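Local structure of siderophore enterobactin esterase (Emericella nidulans, 6GUO) at residues Q251-M254 against N255-C258. The protein hydrolyses the ester bonds of the xenosiderophore enterobactin, an activity required for releasing its iron inside the fungal cell. Residues are numbered along the deposited sequence; the frame is centred on the assembly and turned at random.
Sequences QRRM and NDNC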
ATOM      1  N   GLN A 251     -27.815  -3.788   1.322  1.00 26.36           N
ATOM      2  CA  GLN A 251     -28.325  -3.034   0.166  1.00 28.40           C
ATOM      3  C   GLN A 251     -27.316  -2.961  -0.979  1.00 27.60           C
ATOM      4  O   GLN A 251     -27.684  -3.100  -2.152  1.00 28.88           O
ATOM      5  CB  GLN A 251     -28.725  -1.615   0.574  1.00 33.50           C
ATOM      6  CG  GLN A 251     -29.944  -1.564   1.479  1.00 37.35           C
ATOM      7  CD  GLN A 251     -30.357  -0.153   1.845  1.00 43.29           C
ATOM      8  OE1 GLN A 251     -29.710   0.823   1.460  1.00 47.63           O
ATOM      9  NE2 GLN A 251     -31.447  -0.038   2.595  1.00 46.43           N
ATOM     10  N   ARG A 252     -26.053  -2.740  -0.631  1.00 25.25           N
ATOM     11  CA  ARG A 252     -24.996  -2.540  -1.626  1.00 25.34           C
ATOM     12  C   ARG A 252     -24.507  -3.832  -2.250  1.00 23.74           C
ATOM     13  O   ARG A 252     -24.039  -3.823  -3.389  1.00 23.43           O
ATOM     14  CB  ARG A 252     -23.849  -1.742  -1.025  1.00 26.80           C
ATOM     15  CG  ARG A 252     -24.291  -0.327  -0.717  1.00 29.39           C
ATOM     16  CD  ARG A 252     -23.198   0.511  -0.100  1.00 32.03           C
ATOM     17  NE  ARG A 252     -23.724   1.820   0.279  1.00 34.56           N
ATOM     18  CZ  ARG A 252     -22.995   2.905   0.525  1.00 38.09           C
ATOM     19  NH1 ARG A 252     -21.665   2.883   0.435  1.00 41.43           N
ATOM     20  NH2 ARG A 252     -23.609   4.036   0.860  1.00 40.19           N
ATOM     21  N   ARG A 253     -24.603  -4.937  -1.509  1.00 23.02           N
ATOM     22  CA  ARG A 253     -24.446  -6.269  -2.083  1.00 24.14           C
ATOM     23  C   ARG A 253     -23.131  -6.397  -2.867  1.00 22.98           C
ATOM     24  O   ARG A 253     -23.098  -6.933  -3.975  1.00 22.09           O
ATOM     25  CB  ARG A 253     -25.661  -6.551  -2.975  1.00 24.95           C
ATOM     26  CG  ARG A 253     -25.884  -8.006  -3.316  1.00 26.39           C
ATOM     27  CD  ARG A 253     -27.262  -8.216  -3.911  1.00 25.61           C
ATOM     28  NE  ARG A 253     -27.459  -9.625  -4.239  1.00 16.37           N
ATOM     29  CZ  ARG A 253     -27.098 -10.213  -5.383  1.00 20.38           C
ATOM     30  NH1 ARG A 253     -27.335 -11.515  -5.538  1.00 13.27           N
ATOM     31  NH2 ARG A 253     -26.506  -9.534  -6.363  1.00 23.59           N
ATOM     32  N   MET A 254     -22.049  -5.890  -2.281  1.00 21.78           N
ATOM     33  CA  MET A 254     -20.774  -5.759  -2.989  1.00 21.28           C
ATOM     34  C   MET A 254     -20.249  -7.095  -3.523  1.00 20.08           C
ATOM     35  O   MET A 254     -19.914  -7.201  -4.707  1.00 21.08           O
ATOM     36  CB  MET A 254     -19.726  -5.113  -2.078  1.00 20.00           C
ATOM     37  CG  MET A 254     -18.367  -4.870  -2.722  1.00 19.29           C
ATOM     38  SD  MET A 254     -18.418  -3.787  -4.157  1.00 21.32           S
ATOM     39  CE  MET A 254     -18.901  -2.226  -3.420  1.00 20.80           C
ATOM     40  N   ASN A 255     -20.203  -8.101  -2.650  1.00 19.97           N
ATOM     41  CA  ASN A 255     -19.588  -9.397  -2.959  1.00 20.55           C
ATOM     42  C   ASN A 255     -20.345 -10.118  -4.076  1.00 21.19           C
ATOM     43  O   ASN A 255     -19.744 -10.554  -5.061  1.00 21.55           O
ATOM     44  CB  ASN A 255     -19.542 -10.319  -1.726  1.00 20.49           C
ATOM     45  CG  ASN A 255     -18.792  -9.723  -0.544  1.00 20.65           C
ATOM     46  OD1 ASN A 255     -18.734  -8.505  -0.359  1.00 20.74           O
ATOM     47  ND2 ASN A 255     -18.228 -10.599   0.285  1.00 21.15           N
ATOM     48  N   ASP A 256     -21.663 -10.236  -3.920  1.00 21.00           N
ATOM     49  CA  ASP A 256     -22.490 -10.922  -4.917  1.00 21.42           C
ATOM     50  C   ASP A 256     -22.593 -10.155  -6.244  1.00 20.88           C
ATOM     51  O   ASP A 256     -22.564 -10.777  -7.309  1.00 20.06           O
ATOM     52  CB  ASP A 256     -23.893 -11.239  -4.366  1.00 22.77           C
ATOM     53  CG  ASP A 256     -23.880 -12.315  -3.276  1.00 23.99           C
ATOM     54  OD1 ASP A 256     -22.955 -13.157  -3.239  1.00 26.68           O
ATOM     55  OD2 ASP A 256     -24.813 -12.326  -2.450  1.00 25.69           O
ATOM     56  N   ASN A 257     -22.709  -8.827  -6.191  1.00 20.29           N
ATOM     57  CA  ASN A 257     -22.727  -8.019  -7.424  1.00 21.23           C
ATOM     58  C   ASN A 257     -21.437  -8.202  -8.237  1.00 21.31           C
ATOM     59  O   ASN A 257     -21.495  -8.373  -9.456  1.00 21.67           O
ATOM     60  CB  ASN A 257     -22.958  -6.523  -7.138  1.00 20.84           C
ATOM     61  CG  ASN A 257     -24.405  -6.192  -6.790  1.00 20.94           C
ATOM     62  OD1 ASN A 257     -25.306  -7.018  -6.932  1.00 21.95           O
ATOM     63  ND2 ASN A 257     -24.632  -4.961  -6.331  1.00 21.50           N
ATOM     64  N   CYS A 258     -20.286  -8.181  -7.562  1.00 21.57           N
ATOM     65  CA  CYS A 258     -18.997  -8.408  -8.227  1.00 22.65           C
ATOM     66  C   CYS A 258     -18.892  -9.790  -8.855  1.00 22.57           C
ATOM     67  O   CYS A 258     -18.513  -9.912 -10.023  1.00 20.49           O
ATOM     68  CB  CYS A 258     -17.831  -8.235  -7.257  1.00 24.65           C
ATOM     69  SG  CYS A 258     -17.446  -6.521  -6.902  1.00 27.11           S
TER
HETATM   70  O   HOH W   1     -27.143  -3.875  -5.144  1.00 33.89           O
HETATM   71  O   HOH W   2     -22.365  -3.330  -5.502  1.00 20.96           O
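R253 and N257 join side chain to side chain and backbone to backbone where one helix ends and the next begins, a worked example of two successive helices separated by a single residue. R253 adopts a left-handed backbone conformation (phi 53°, psi 44°), closing helix 239-252 while occupying the N-cap position of helix 254-268. Backbone bonds start the new helix at once: N257 N donates to R253 O (2.9 Å), and C258 N to M254 O.

Among side-chain bonds, NH2 of R253 reaches OD1 of N257 at 2.8 Å; the oxygen lies at the edge of the guanidinium, in its plane, although the N-H is somewhat bent. The arginine gets there by an extended chain whose CG stands anti to the backbone N (chi1 -162°). Its guanidinium also has one face over D256, whose CB sits 3.5 Å from CZ, while OD2 of D256 stays beyond salt-bridge range and well out of that plane. A salt bridge from NH1 to E260, one turn beyond D256, holds the same group.

The other end of the N257 amide works through water. ND2 donates to two waters, which in turn donate to O of Q251 and O of R252, thereby serving carbonyls at the end of the first helix.

The sulfurs meet as well: SD of M254 lies 4.0 Å from SG of C258, both side chains resting on F224 of strand 219-225. Beside them, the amide of N255 hydrogen-bonds the backbone, ND2 to O of S226 and OD1 to N of Q229, tying the start of helix 254-268 to the loop after that strand, within the alpha/beta-hydrolase fold.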